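PDB 4ONY: extracellular solute-binding protein family 5 from Brucella melitensis, which probably captures peptides or related solutes in the periplasm and hands them to an ABC transporter for import. Local coordinates for residues D135-Y140 against A159-T164; K176-F181 against P495-W500; G214-A219 against D250-E255; A517-P522 against G554-P559. All blocks are in the same frame, centred on the assembly; numbering follows the deposited sequence.

Interaction 1. Residues D135-Y140 against A159-T164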
loop_
_atom_site.group_PDB
_atom_site.type_symbol
_atom_site.label_atom_id
_atom_site.label_comp_id
_atom_site.label_asym_id
_atom_site.label_seq_id
_atom_site.Cartn_x
_atom_site.Cartn_y
_atom_site.Cartn_z
ATOM N N ASP A 135 -25.827 -7.853 -16.260
ATOM C CA ASP A 135 -25.322 -7.062 -15.088
ATOM C C ASP A 135 -23.934 -6.483 -15.342
ATOM O O ASP A 135 -23.660 -5.315 -14.972
ATOM C CB ASP A 135 -25.289 -7.898 -13.803
ATOM C CG ASP A 135 -26.683 -8.252 -13.296
ATOM O OD1 ASP A 135 -27.540 -7.330 -13.184
ATOM O OD2 ASP A 135 -26.921 -9.459 -12.979
ATOM N N VAL A 136 -23.047 -7.264 -15.968
ATOM C CA VAL A 136 -21.695 -6.781 -16.287
ATOM C C VAL A 136 -21.777 -5.612 -17.259
ATOM O O VAL A 136 -21.144 -4.578 -17.055
ATOM C CB VAL A 136 -20.807 -7.877 -16.896
ATOM C CG1 VAL A 136 -19.409 -7.328 -17.236
ATOM C CG2 VAL A 136 -20.711 -9.086 -15.974
ATOM N N LEU A 137 -22.569 -5.762 -18.318
ATOM C CA LEU A 137 -22.664 -4.696 -19.309
ATOM C C LEU A 137 -23.217 -3.441 -18.667
ATOM O O LEU A 137 -22.726 -2.329 -18.925
ATOM C CB LEU A 137 -23.551 -5.094 -20.519
ATOM C CG LEU A 137 -23.131 -6.293 -21.373
ATOM C CD1 LEU A 137 -24.078 -6.491 -22.549
ATOM C CD2 LEU A 137 -21.715 -6.130 -21.882
ATOM N N PHE A 138 -24.273 -3.621 -17.869
ATOM C CA PHE A 138 -24.883 -2.521 -17.159
ATOM C C PHE A 138 -23.850 -1.811 -16.288
ATOM O O PHE A 138 -23.804 -0.569 -16.238
ATOM C CB PHE A 138 -26.027 -3.056 -16.304
ATOM C CG PHE A 138 -26.464 -2.133 -15.215
ATOM C CD1 PHE A 138 -27.311 -1.084 -15.482
ATOM C CD2 PHE A 138 -26.085 -2.367 -13.919
ATOM C CE1 PHE A 138 -27.738 -0.247 -14.453
ATOM C CE2 PHE A 138 -26.492 -1.523 -12.888
ATOM C CZ PHE A 138 -27.294 -0.463 -13.160
ATOM N N THR A 139 -23.034 -2.601 -15.607
ATOM C CA THR A 139 -22.016 -2.080 -14.679
ATOM C C THR A 139 -21.075 -1.103 -15.358
ATOM O O THR A 139 -20.832 -0.015 -14.833
ATOM C CB THR A 139 -21.187 -3.221 -14.018
ATOM O OG1 THR A 139 -22.035 -4.062 -13.219
ATOM C CG2 THR A 139 -20.113 -2.648 -13.127
ATOM N N TYR A 140 -20.542 -1.478 -16.525
ATOM C CA TYR A 140 -19.582 -0.593 -17.246
ATOM C C TYR A 140 -20.296 0.647 -17.805
ATOM O O TYR A 140 -19.719 1.760 -17.834
ATOM C CB TYR A 140 -18.762 -1.353 -18.306
ATOM C CG TYR A 140 -17.732 -2.193 -17.603
ATOM C CD1 TYR A 140 -18.077 -3.390 -17.016
ATOM C CD2 TYR A 140 -16.428 -1.732 -17.431
ATOM C CE1 TYR A 140 -17.154 -4.126 -16.279
ATOM C CE2 TYR A 140 -15.495 -2.453 -16.705
ATOM C CZ TYR A 140 -15.849 -3.661 -16.126
ATOM O OH TYR A 140 -14.915 -4.383 -15.368
ATOM N N ALA A 159 -12.317 -0.923 -26.465
ATOM C CA ALA A 159 -12.911 -0.734 -27.790
ATOM C C ALA A 159 -14.313 -1.270 -27.854
ATOM O O ALA A 159 -15.169 -0.668 -28.457
ATOM C CB ALA A 159 -12.043 -1.398 -28.876
ATOM N N LYS A 160 -14.536 -2.439 -27.278
ATOM C CA LYS A 160 -15.824 -3.104 -27.350
ATOM C C LYS A 160 -15.996 -3.975 -26.111
ATOM O O LYS A 160 -15.023 -4.561 -25.611
ATOM C CB LYS A 160 -15.938 -3.977 -28.624
ATOM N N ILE A 161 -17.221 -4.032 -25.618
ATOM C CA ILE A 161 -17.608 -4.976 -24.586
ATOM C C ILE A 161 -18.811 -5.729 -25.126
ATOM O O ILE A 161 -19.790 -5.132 -25.499
ATOM C CB ILE A 161 -17.901 -4.283 -23.242
ATOM C CG1 ILE A 161 -18.285 -5.326 -22.211
ATOM C CG2 ILE A 161 -19.011 -3.241 -23.348
ATOM C CD1 ILE A 161 -18.447 -4.704 -20.844
ATOM N N GLU A 162 -18.723 -7.047 -25.222
ATOM C CA GLU A 162 -19.817 -7.801 -25.841
ATOM C C GLU A 162 -20.058 -9.145 -25.190
ATOM O O GLU A 162 -19.140 -9.805 -24.666
ATOM C CB GLU A 162 -19.579 -7.958 -27.342
ATOM C CG GLU A 162 -18.111 -7.889 -27.712
ATOM C CD GLU A 162 -17.766 -8.138 -29.171
ATOM O OE1 GLU A 162 -18.640 -7.981 -30.066
ATOM O OE2 GLU A 162 -16.578 -8.506 -29.400
ATOM N N LYS A 163 -21.328 -9.522 -25.223
ATOM C CA LYS A 163 -21.784 -10.826 -24.807
ATOM C C LYS A 163 -21.402 -11.784 -25.910
ATOM O O LYS A 163 -21.695 -11.509 -27.068
ATOM C CB LYS A 163 -23.304 -10.807 -24.603
ATOM C CG LYS A 163 -23.850 -12.125 -24.102
ATOM C CD LYS A 163 -25.301 -12.032 -23.667
ATOM C CE LYS A 163 -25.826 -13.429 -23.362
ATOM N NZ LYS A 163 -27.246 -13.389 -22.936
ATOM N N THR A 164 -20.736 -12.880 -25.563
ATOM C CA THR A 164 -20.274 -13.876 -26.555
ATOM C C THR A 164 -20.858 -15.267 -26.342
ATOM O O THR A 164 -20.535 -16.193 -27.073
ATOM C CB THR A 164 -18.743 -14.014 -26.530
ATOM O OG1 THR A 164 -18.299 -14.321 -25.189
ATOM C CG2 THR A 164 -18.061 -12.736 -27.004
#
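Leu-137 and Ile-161 mark the closest approach of the two backbones, with 7.3 Å between the CA of Leu-137 and the CA of Ile-161, a spacing that leaves room for one layer of side chains. Residues 135-140 are an internal piece of helix 133-146, and residues 160-164 are extended, after the chain turns a corner at Ala-159. No hydrogen bond crosses the contact, so apolar packing carries it.

Ile-161 is the central residue, its CB directed at the helix. Its CG1 is anti to the backbone N (chi1 -179°) and CD1 continues the extended line, so the long branch runs alongside CD2 of Leu-137 and ends, at its CD1, near the Tyr-140 ring. CD2 of Leu-137 lies 3.5 Å from CG1 of Ile-161 and 3.7 Å from CD1 of Ile-161; the two chains pass in opposite directions, and CD2 is the leucine atom that touches. In Tyr-140, about one helical turn further on, ring atom CD1 is 4.1 Å from CD1 of Ile-161. The methyl meets this ring obliquely, and the two side chains cross nearly at a right angle. Within the helix, the O of Asp-135 accepts from both the N and OG1 of Thr-139, which approach from opposite faces of the carbonyl plane.

Strand 168-173 completes the layer: its Val-169 and Phe-171 also touch Ile-161, and Phe-171 meets the Tyr-140 ring edge-to-face. Helix 133-146 therefore packs against an antiparallel sheet in which 158-165 pairs with 168-173, and a classic beta bulge sets Ala-159 and Lys-160 opposite Thr-172.

Interaction 2. Residues K176-F181 against P495-W500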
loop_
_atom_site.group_PDB
_atom_site.type_symbol
_atom_site.label_atom_id
_atom_site.label_comp_id
_atom_site.label_asym_id
_atom_site.label_seq_id
_atom_site.Cartn_x
_atom_site.Cartn_y
_atom_site.Cartn_z
ATOM N N LYS A 176 -4.845 2.651 -26.063
ATOM C CA LYS A 176 -4.498 3.248 -24.789
ATOM C C LYS A 176 -4.281 2.203 -23.661
ATOM O O LYS A 176 -3.866 2.563 -22.592
ATOM C CB LYS A 176 -5.561 4.226 -24.344
ATOM C CG LYS A 176 -5.702 5.428 -25.251
ATOM C CD LYS A 176 -6.940 6.184 -24.800
ATOM C CE LYS A 176 -6.838 7.690 -24.982
ATOM N NZ LYS A 176 -8.117 8.324 -24.522
ATOM N N SER A 177 -4.619 0.939 -23.889
ATOM C CA SER A 177 -4.526 -0.082 -22.867
ATOM C C SER A 177 -3.056 -0.489 -22.662
ATOM O O SER A 177 -2.223 -0.192 -23.486
ATOM C CB SER A 177 -5.359 -1.274 -23.311
ATOM O OG SER A 177 -5.436 -2.233 -22.293
ATOM N N ASP A 178 -2.763 -1.159 -21.558
ATOM C CA ASP A 178 -1.446 -1.724 -21.310
ATOM C C ASP A 178 -1.622 -3.124 -20.695
ATOM O O ASP A 178 -2.735 -3.593 -20.499
ATOM C CB ASP A 178 -0.616 -0.795 -20.438
ATOM C CG ASP A 178 -1.241 -0.553 -19.089
ATOM O OD1 ASP A 178 -1.986 -1.420 -18.537
ATOM O OD2 ASP A 178 -0.991 0.530 -18.568
ATOM N N ARG A 179 -0.526 -3.785 -20.418
ATOM C CA ARG A 179 -0.572 -5.152 -19.989
ATOM C C ARG A 179 -1.191 -5.327 -18.616
ATOM O O ARG A 179 -1.785 -6.369 -18.361
ATOM C CB ARG A 179 0.813 -5.787 -20.078
ATOM C CG ARG A 179 1.209 -6.056 -21.538
ATOM C CD ARG A 179 2.548 -6.764 -21.629
ATOM N NE ARG A 179 2.455 -8.073 -21.022
ATOM C CZ ARG A 179 1.880 -9.150 -21.562
ATOM N NH1 ARG A 179 1.385 -9.158 -22.813
ATOM N NH2 ARG A 179 1.852 -10.260 -20.856
ATOM N N GLU A 180 -1.107 -4.306 -17.751
ATOM C CA GLU A 180 -1.810 -4.349 -16.463
ATOM C C GLU A 180 -3.339 -4.182 -16.580
ATOM O O GLU A 180 -4.063 -4.700 -15.755
ATOM C CB GLU A 180 -1.284 -3.248 -15.533
ATOM C CG GLU A 180 -1.813 -3.312 -14.102
ATOM C CD GLU A 180 -1.905 -1.944 -13.419
ATOM O OE1 GLU A 180 -2.114 -0.919 -14.089
ATOM O OE2 GLU A 180 -1.830 -1.916 -12.188
ATOM N N PHE A 181 -3.835 -3.509 -17.621
ATOM C CA PHE A 181 -5.253 -3.149 -17.671
ATOM C C PHE A 181 -6.252 -4.304 -17.514
ATOM O O PHE A 181 -7.243 -4.180 -16.784
ATOM C CB PHE A 181 -5.611 -2.348 -18.935
ATOM C CG PHE A 181 -6.954 -1.667 -18.830
ATOM C CD1 PHE A 181 -7.155 -0.707 -17.873
ATOM C CD2 PHE A 181 -8.016 -2.073 -19.600
ATOM C CE1 PHE A 181 -8.377 -0.077 -17.743
ATOM C CE2 PHE A 181 -9.261 -1.465 -19.475
ATOM C CZ PHE A 181 -9.433 -0.453 -18.542
ATOM N N PRO A 495 4.836 -2.466 -8.334
ATOM C CA PRO A 495 4.996 -1.123 -8.816
ATOM C C PRO A 495 4.685 -1.081 -10.318
ATOM O O PRO A 495 5.034 -2.005 -11.080
ATOM C CB PRO A 495 6.439 -0.810 -8.489
ATOM C CG PRO A 495 7.125 -2.123 -8.452
ATOM C CD PRO A 495 6.088 -3.038 -7.859
ATOM N N GLY A 496 3.995 -0.023 -10.716
ATOM C CA GLY A 496 3.538 0.158 -12.094
ATOM C C GLY A 496 3.518 1.627 -12.504
ATOM O O GLY A 496 4.471 2.378 -12.233
ATOM N N ASN A 497 2.435 2.032 -13.187
ATOM C CA ASN A 497 2.325 3.355 -13.791
ATOM C C ASN A 497 2.462 4.513 -12.808
ATOM O O ASN A 497 2.978 5.565 -13.186
ATOM C CB ASN A 497 0.986 3.475 -14.528
ATOM C CG ASN A 497 0.890 2.486 -15.687
ATOM O OD1 ASN A 497 1.889 2.183 -16.341
ATOM N ND2 ASN A 497 -0.293 1.904 -15.889
ATOM N N GLU A 498 2.042 4.308 -11.549
ATOM C CA GLU A 498 2.192 5.339 -10.516
ATOM C C GLU A 498 3.674 5.773 -10.307
ATOM O O GLU A 498 3.953 6.872 -9.830
ATOM C CB GLU A 498 1.491 4.918 -9.213
ATOM C CG GLU A 498 2.269 3.921 -8.337
ATOM C CD GLU A 498 2.444 2.548 -8.974
ATOM O OE1 GLU A 498 1.605 2.165 -9.838
ATOM O OE2 GLU A 498 3.407 1.835 -8.611
ATOM N N GLN A 499 4.635 4.944 -10.706
ATOM C CA GLN A 499 6.010 5.322 -10.534
ATOM C C GLN A 499 6.386 6.588 -11.331
ATOM O O GLN A 499 7.228 7.358 -10.876
ATOM C CB GLN A 499 6.966 4.173 -10.869
ATOM C CG GLN A 499 6.797 2.887 -10.070
ATOM C CD GLN A 499 6.946 3.060 -8.559
ATOM O OE1 GLN A 499 6.029 2.724 -7.809
ATOM N NE2 GLN A 499 8.034 3.585 -8.123
ATOM N N TRP A 500 5.743 6.828 -12.485
ATOM C CA TRP A 500 5.995 8.029 -13.247
ATOM C C TRP A 500 5.734 9.317 -12.470
ATOM O O TRP A 500 6.454 10.272 -12.646
ATOM C CB TRP A 500 5.160 8.070 -14.542
ATOM C CG TRP A 500 5.563 7.070 -15.589
ATOM C CD1 TRP A 500 4.779 6.077 -16.112
ATOM C CD2 TRP A 500 6.827 6.966 -16.241
ATOM N NE1 TRP A 500 5.506 5.343 -17.013
ATOM C CE2 TRP A 500 6.748 5.904 -17.145
ATOM C CE3 TRP A 500 8.028 7.696 -16.160
ATOM C CZ2 TRP A 500 7.827 5.539 -17.984
ATOM C CZ3 TRP A 500 9.109 7.323 -16.972
ATOM C CH2 TRP A 500 8.990 6.250 -17.883
#
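Asp-178 and Asn-497 join the loop 176-181 to the turn 495-500 through a single hydrogen bond, although the CA of Glu-180 and the CA of Gly-496 come no nearer than 8.2 Å. At Asp-178, CG sits between the backbone N and the carbonyl carbon (chi1 61°), and the carboxylate divides its work. OD2 accepts from ND2 of Asn-497 at 3.1 Å, with an N-H...O angle of 152°; the donor arrives on the syn side, 23° out of the carboxylate plane. OD1 turns back to its own chain and takes a weak capping bond from the N of Phe-181, at the turn leading into helix 181-187. Two residues on from Asp-178, the extended chain of Glu-180 slides past Asn-497, leaving OE1 3.8 Å from ND2 of Asn-497, with the carboxylate and amide planes nearly perpendicular.

Asn-497 belongs to a type I turn from Gly-496 to Gln-499. Inside that turn OE2 of Glu-498 accepts from the N of Gly-496 at 2.9 Å.

The amide nitrogen thus lies near two carboxylates and is hydrogen-bonded to that of Asp-178; its N-H dipole would probably ease their like charge. One slightly bent bond and 92 Å² of buried surface make this a slight, polar surface contact.

Interaction 3. Residues G214-A219 against D250-E255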
loop_
_atom_site.group_PDB
_atom_site.type_symbol
_atom_site.label_atom_id
_atom_site.label_comp_id
_atom_site.label_asym_id
_atom_site.label_seq_id
_atom_site.Cartn_x
_atom_site.Cartn_y
_atom_site.Cartn_z
ATOM N N GLY A 214 -21.949 -10.537 -2.656
ATOM C CA GLY A 214 -21.058 -11.004 -1.633
ATOM C C GLY A 214 -21.702 -11.774 -0.490
ATOM O O GLY A 214 -22.907 -11.840 -0.385
ATOM N N PRO A 215 -20.873 -12.377 0.364
ATOM C CA PRO A 215 -21.317 -13.239 1.463
ATOM C C PRO A 215 -22.031 -12.557 2.624
ATOM O O PRO A 215 -22.725 -13.234 3.368
ATOM C CB PRO A 215 -20.010 -13.869 1.956
ATOM C CG PRO A 215 -18.909 -12.939 1.509
ATOM C CD PRO A 215 -19.392 -12.387 0.211
ATOM N N TYR A 216 -21.871 -11.245 2.771
ATOM C CA TYR A 216 -22.477 -10.497 3.866
ATOM C C TYR A 216 -23.493 -9.490 3.354
ATOM O O TYR A 216 -23.251 -8.852 2.325
ATOM C CB TYR A 216 -21.377 -9.810 4.690
ATOM C CG TYR A 216 -20.495 -10.774 5.427
ATOM C CD1 TYR A 216 -20.866 -11.257 6.665
ATOM C CD2 TYR A 216 -19.317 -11.236 4.873
ATOM C CE1 TYR A 216 -20.070 -12.175 7.354
ATOM C CE2 TYR A 216 -18.503 -12.168 5.547
ATOM C CZ TYR A 216 -18.890 -12.629 6.789
ATOM O OH TYR A 216 -18.132 -13.550 7.475
ATOM N N VAL A 217 -24.638 -9.387 4.027
ATOM C CA VAL A 217 -25.601 -8.350 3.731
ATOM C C VAL A 217 -25.528 -7.278 4.820
ATOM O O VAL A 217 -25.098 -7.530 5.951
ATOM C CB VAL A 217 -27.032 -8.890 3.617
ATOM C CG1 VAL A 217 -27.105 -10.010 2.578
ATOM C CG2 VAL A 217 -27.552 -9.404 4.949
ATOM N N VAL A 218 -25.935 -6.076 4.470
ATOM C CA VAL A 218 -25.978 -4.983 5.408
ATOM C C VAL A 218 -27.256 -5.123 6.218
ATOM O O VAL A 218 -28.327 -4.907 5.711
ATOM C CB VAL A 218 -25.923 -3.636 4.653
ATOM C CG1 VAL A 218 -26.122 -2.482 5.607
ATOM C CG2 VAL A 218 -24.604 -3.515 3.891
ATOM N N ALA A 219 -27.125 -5.501 7.493
ATOM C CA ALA A 219 -28.255 -5.766 8.371
ATOM C C ALA A 219 -28.728 -4.515 9.111
ATOM O O ALA A 219 -29.903 -4.378 9.389
ATOM C CB ALA A 219 -27.865 -6.817 9.380
ATOM N N ASP A 250 -20.330 -15.234 11.376
ATOM C CA ASP A 250 -21.696 -15.092 10.914
ATOM C C ASP A 250 -22.196 -13.645 10.990
ATOM O O ASP A 250 -23.237 -13.322 10.446
ATOM C CB ASP A 250 -22.660 -16.064 11.604
ATOM C CG ASP A 250 -22.688 -15.928 13.103
ATOM O OD1 ASP A 250 -22.420 -14.836 13.640
ATOM O OD2 ASP A 250 -23.014 -16.928 13.780
ATOM N N LYS A 251 -21.429 -12.791 11.678
ATOM C CA LYS A 251 -21.770 -11.381 11.828
ATOM C C LYS A 251 -20.498 -10.592 12.024
ATOM O O LYS A 251 -19.619 -11.017 12.782
ATOM C CB LYS A 251 -22.664 -11.176 13.053
ATOM C CG LYS A 251 -23.064 -9.731 13.253
ATOM C CD LYS A 251 -24.265 -9.604 14.170
ATOM C CE LYS A 251 -23.832 -9.798 15.606
ATOM N NZ LYS A 251 -24.933 -9.308 16.491
ATOM N N ILE A 252 -20.402 -9.444 11.352
ATOM C CA ILE A 252 -19.251 -8.531 11.502
ATOM C C ILE A 252 -19.789 -7.127 11.704
ATOM O O ILE A 252 -20.547 -6.643 10.866
ATOM C CB ILE A 252 -18.323 -8.526 10.273
ATOM C CG1 ILE A 252 -17.743 -9.925 10.057
ATOM C CG2 ILE A 252 -17.210 -7.474 10.460
ATOM C CD1 ILE A 252 -16.981 -10.150 8.758
ATOM N N SER A 253 -19.440 -6.508 12.839
ATOM C CA SER A 253 -19.838 -5.123 13.146
ATOM C C SER A 253 -18.604 -4.261 13.114
ATOM O O SER A 253 -17.566 -4.602 13.690
ATOM C CB SER A 253 -20.547 -5.017 14.507
ATOM O OG SER A 253 -21.596 -5.981 14.647
ATOM N N ILE A 254 -18.706 -3.169 12.380
ATOM C CA ILE A 254 -17.673 -2.147 12.325
ATOM C C ILE A 254 -18.200 -0.898 13.047
ATOM O O ILE A 254 -19.166 -0.248 12.591
ATOM C CB ILE A 254 -17.311 -1.829 10.859
ATOM C CG1 ILE A 254 -17.002 -3.142 10.130
ATOM C CG2 ILE A 254 -16.142 -0.848 10.780
ATOM C CD1 ILE A 254 -16.586 -2.973 8.667
ATOM N N GLU A 255 -17.568 -0.593 14.181
ATOM C CA GLU A 255 -17.899 0.562 15.017
ATOM C C GLU A 255 -16.953 1.709 14.792
ATOM O O GLU A 255 -15.747 1.509 14.526
ATOM C CB GLU A 255 -17.886 0.160 16.471
ATOM C CG GLU A 255 -18.983 -0.826 16.750
ATOM C CD GLU A 255 -19.233 -1.067 18.199
ATOM O OE1 GLU A 255 -18.422 -0.658 19.065
ATOM O OE2 GLU A 255 -20.273 -1.694 18.472
#
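Tyr-216 and Ile-252 meet through one methyl group laid over an aromatic face. CD1 of Ile-252 stands 4.1 Å from the centroid of the Tyr-216 ring and 26° off the ring normal, a CH-pi contact displaced toward the phenol end: the nearest ring atom is CZ of Tyr-216, 3.7 Å from CD1 of Ile-252, and OH of Tyr-216 is almost as close to that methyl.

The torsions bring the methyl to the ring. In Ile-252, CG1 is swung beside the backbone N (chi1 -61°) and CD1 prolongs the chain in an extended form, which leads the long arm to the ring; the two side chains cross at about a right angle. The ring edge reaches the other chain too: CE1 of Tyr-216 comes within 4.5 Å of the carbonyl C of Asp-250, near the ring plane. The hydroxyl is held by the backbone O of Phe-249, which ties the phenol end to the chain just before Asp-250.

Strand 226-231 lies between 216-222 and 251-257 in a mixed four-stranded sheet, antiparallel to both; the 8.0 Å between the CA of Tyr-216 and the CA of Lys-251 is consistent with this. The contact is side-chain packing across an intervening strand. Further along 251-257, Glu-255 forms a salt bridge with Arg-226, which with Tyr-256 and Tyr-257 lines the pocket holding 1-ethoxy-2-(2-ethoxyethoxy)ethane in this crystal.

Interaction 4. Residues A517-P522 against G554-P559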
loop_
_atom_site.group_PDB
_atom_site.type_symbol
_atom_site.label_atom_id
_atom_site.label_comp_id
_atom_site.label_asym_id
_atom_site.label_seq_id
_atom_site.Cartn_x
_atom_site.Cartn_y
_atom_site.Cartn_z
ATOM N N ALA A 517 11.075 15.082 -4.317
ATOM C CA ALA A 517 12.513 15.369 -4.393
ATOM C C ALA A 517 12.939 16.048 -5.689
ATOM O O ALA A 517 14.076 16.574 -5.762
ATOM C CB ALA A 517 13.330 14.110 -4.216
ATOM N N GLY A 518 12.050 16.095 -6.689
ATOM C CA GLY A 518 12.392 16.664 -7.979
ATOM C C GLY A 518 13.365 15.791 -8.769
ATOM O O GLY A 518 14.296 16.293 -9.385
ATOM N N VAL A 519 13.164 14.469 -8.728
ATOM C CA VAL A 519 14.012 13.553 -9.500
ATOM C C VAL A 519 13.766 13.751 -10.998
ATOM O O VAL A 519 12.594 13.839 -11.421
ATOM C CB VAL A 519 13.722 12.103 -9.097
ATOM C CG1 VAL A 519 14.602 11.134 -9.873
ATOM C CG2 VAL A 519 13.958 11.936 -7.611
ATOM N N ALA A 520 14.839 13.846 -11.779
ATOM C CA ALA A 520 14.784 13.901 -13.258
ATOM C C ALA A 520 16.075 13.361 -13.842
ATOM O O ALA A 520 17.063 14.086 -14.018
ATOM C CB ALA A 520 14.528 15.321 -13.789
ATOM N N ASP A 521 16.078 12.069 -14.111
ATOM C CA ASP A 521 17.292 11.362 -14.447
ATOM C C ASP A 521 16.874 10.329 -15.476
ATOM O O ASP A 521 16.013 9.501 -15.219
ATOM C CB ASP A 521 17.874 10.663 -13.229
ATOM C CG ASP A 521 19.213 9.981 -13.512
ATOM O OD1 ASP A 521 19.553 9.756 -14.687
ATOM O OD2 ASP A 521 19.907 9.622 -12.531
ATOM N N PRO A 522 17.487 10.389 -16.654
ATOM C CA PRO A 522 17.159 9.355 -17.634
ATOM C C PRO A 522 17.348 7.917 -17.129
ATOM O O PRO A 522 16.724 7.013 -17.666
ATOM C CB PRO A 522 18.130 9.644 -18.782
ATOM C CG PRO A 522 18.522 11.099 -18.621
ATOM C CD PRO A 522 18.462 11.389 -17.148
ATOM N N GLY A 554 20.972 8.228 -5.556
ATOM C CA GLY A 554 20.721 9.639 -5.672
ATOM C C GLY A 554 20.573 10.377 -4.339
ATOM O O GLY A 554 20.500 11.600 -4.335
ATOM N N ASP A 555 20.478 9.654 -3.231
ATOM C CA ASP A 555 20.166 10.261 -1.930
ATOM C C ASP A 555 19.052 11.337 -2.042
ATOM O O ASP A 555 19.201 12.500 -1.624
ATOM C CB ASP A 555 21.431 10.799 -1.263
ATOM C CG ASP A 555 22.364 9.688 -0.857
ATOM O OD1 ASP A 555 22.163 9.113 0.254
ATOM O OD2 ASP A 555 23.285 9.382 -1.642
ATOM N N TYR A 556 17.910 10.908 -2.586
ATOM C CA TYR A 556 16.751 11.771 -2.666
ATOM C C TYR A 556 15.981 11.802 -1.357
ATOM O O TYR A 556 15.402 12.820 -1.031
ATOM C CB TYR A 556 15.853 11.315 -3.812
ATOM C CG TYR A 556 16.547 11.347 -5.169
ATOM C CD1 TYR A 556 16.992 12.538 -5.695
ATOM C CD2 TYR A 556 16.750 10.214 -5.895
ATOM C CE1 TYR A 556 17.621 12.607 -6.912
ATOM C CE2 TYR A 556 17.351 10.258 -7.129
ATOM C CZ TYR A 556 17.783 11.444 -7.652
ATOM O OH TYR A 556 18.426 11.463 -8.872
ATOM N N TYR A 557 15.994 10.676 -0.637
ATOM C CA TYR A 557 15.440 10.522 0.685
ATOM C C TYR A 557 16.563 10.171 1.650
ATOM O O TYR A 557 17.574 9.569 1.250
ATOM C CB TYR A 557 14.415 9.391 0.725
ATOM C CG TYR A 557 13.025 9.693 0.178
ATOM C CD1 TYR A 557 12.849 10.267 -1.056
ATOM C CD2 TYR A 557 11.894 9.380 0.899
ATOM C CE1 TYR A 557 11.580 10.493 -1.561
ATOM C CE2 TYR A 557 10.639 9.626 0.401
ATOM C CZ TYR A 557 10.495 10.176 -0.824
ATOM O OH TYR A 557 9.268 10.438 -1.327
ATOM N N VAL A 558 16.420 10.577 2.913
ATOM C CA VAL A 558 17.175 9.994 4.017
ATOM C C VAL A 558 16.175 8.990 4.605
ATOM O O VAL A 558 15.211 9.374 5.250
ATOM C CB VAL A 558 17.526 11.002 5.104
ATOM C CG1 VAL A 558 18.351 10.345 6.197
ATOM C CG2 VAL A 558 18.256 12.212 4.502
ATOM N N PRO A 559 16.380 7.708 4.339
ATOM C CA PRO A 559 15.380 6.722 4.749
ATOM C C PRO A 559 15.360 6.598 6.280
ATOM O O PRO A 559 16.422 6.560 6.926
ATOM C CB PRO A 559 15.856 5.456 4.039
ATOM C CG PRO A 559 17.354 5.592 3.968
ATOM C CD PRO A 559 17.594 7.083 3.772
HETATM O O HOH W 1 17.589 13.540 -10.466
HETATM O O HOH W 2 19.083 9.272 -10.120
#
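Tyr-556 packs its side chain against Val-519 and Ala-517, in a contact that buries 197 Å² in all. Gly-554 comes first along residues 554-559, and its carbonyl O, which accepts a hydrogen bond from Arg-328, lies 3.8 Å above the plane of the Tyr-556 ring, over the centre. Asp-555 then leaves helical geometry with a positive phi of 42°, turning the chain toward the strand that follows; its carboxylate forms a salt bridge with Arg-384.

Tyr-556 carries the contact. On the ring face opposite Gly-554 O sits CG2 of Val-519, 3.5 Å from the ring centroid and only 6° off the normal, a nearly centred CH-pi contact. With chi1 of Val-519 at -179°, CG2 falls over the ring centre while CG1 lies toward the phenol end, 3.9 Å from CZ of Tyr-556. At the root of the side chain, CB of Ala-517 touches CB of Tyr-556 at 3.8 Å. Two waters grip the hydroxyl: one lies 2.7 Å from OH of Tyr-556 and accepts from the N of Ala-520, while the other lies in the ring plane and donates to OD2 of Asp-521. OD1 of Asp-521 meanwhile caps the N of Ala-523 at the start of helix 522-533.

From Tyr-557 the chain enters strand 557-562, and the backbone of Tyr-556 already pairs with Phe-315 of strand 310-315. The tyrosine thus occupies a helix-to-strand connection at a mixed sheet, sandwiched between a carbonyl and a valine methyl, with its hydroxyl bridged by water to an N-cap loop.

Overall arrangement
Interactions 1, 2 and 4 follow one another along the chain, and interaction 3 is nested inside the long loop that interaction 2 closes. Each of the other three belongs to a different sheet region: interaction 1 to the six-stranded antiparallel sheet, interaction 3 to the mixed four-stranded sheet, interaction 4 to the mixed six-stranded sheet. The centres of interactions 3 and 4 are about 45 Å apart, on opposite sides of the chain's centre. Interaction 2 lies between interactions 1 and 4, its centre about 23 Å and about 22 Å from their centres. Local packing thus builds the separate parts, while a small polar contact reaches from the side of interaction 1 to that of interaction 4, consistent with a two-lobed binding protein.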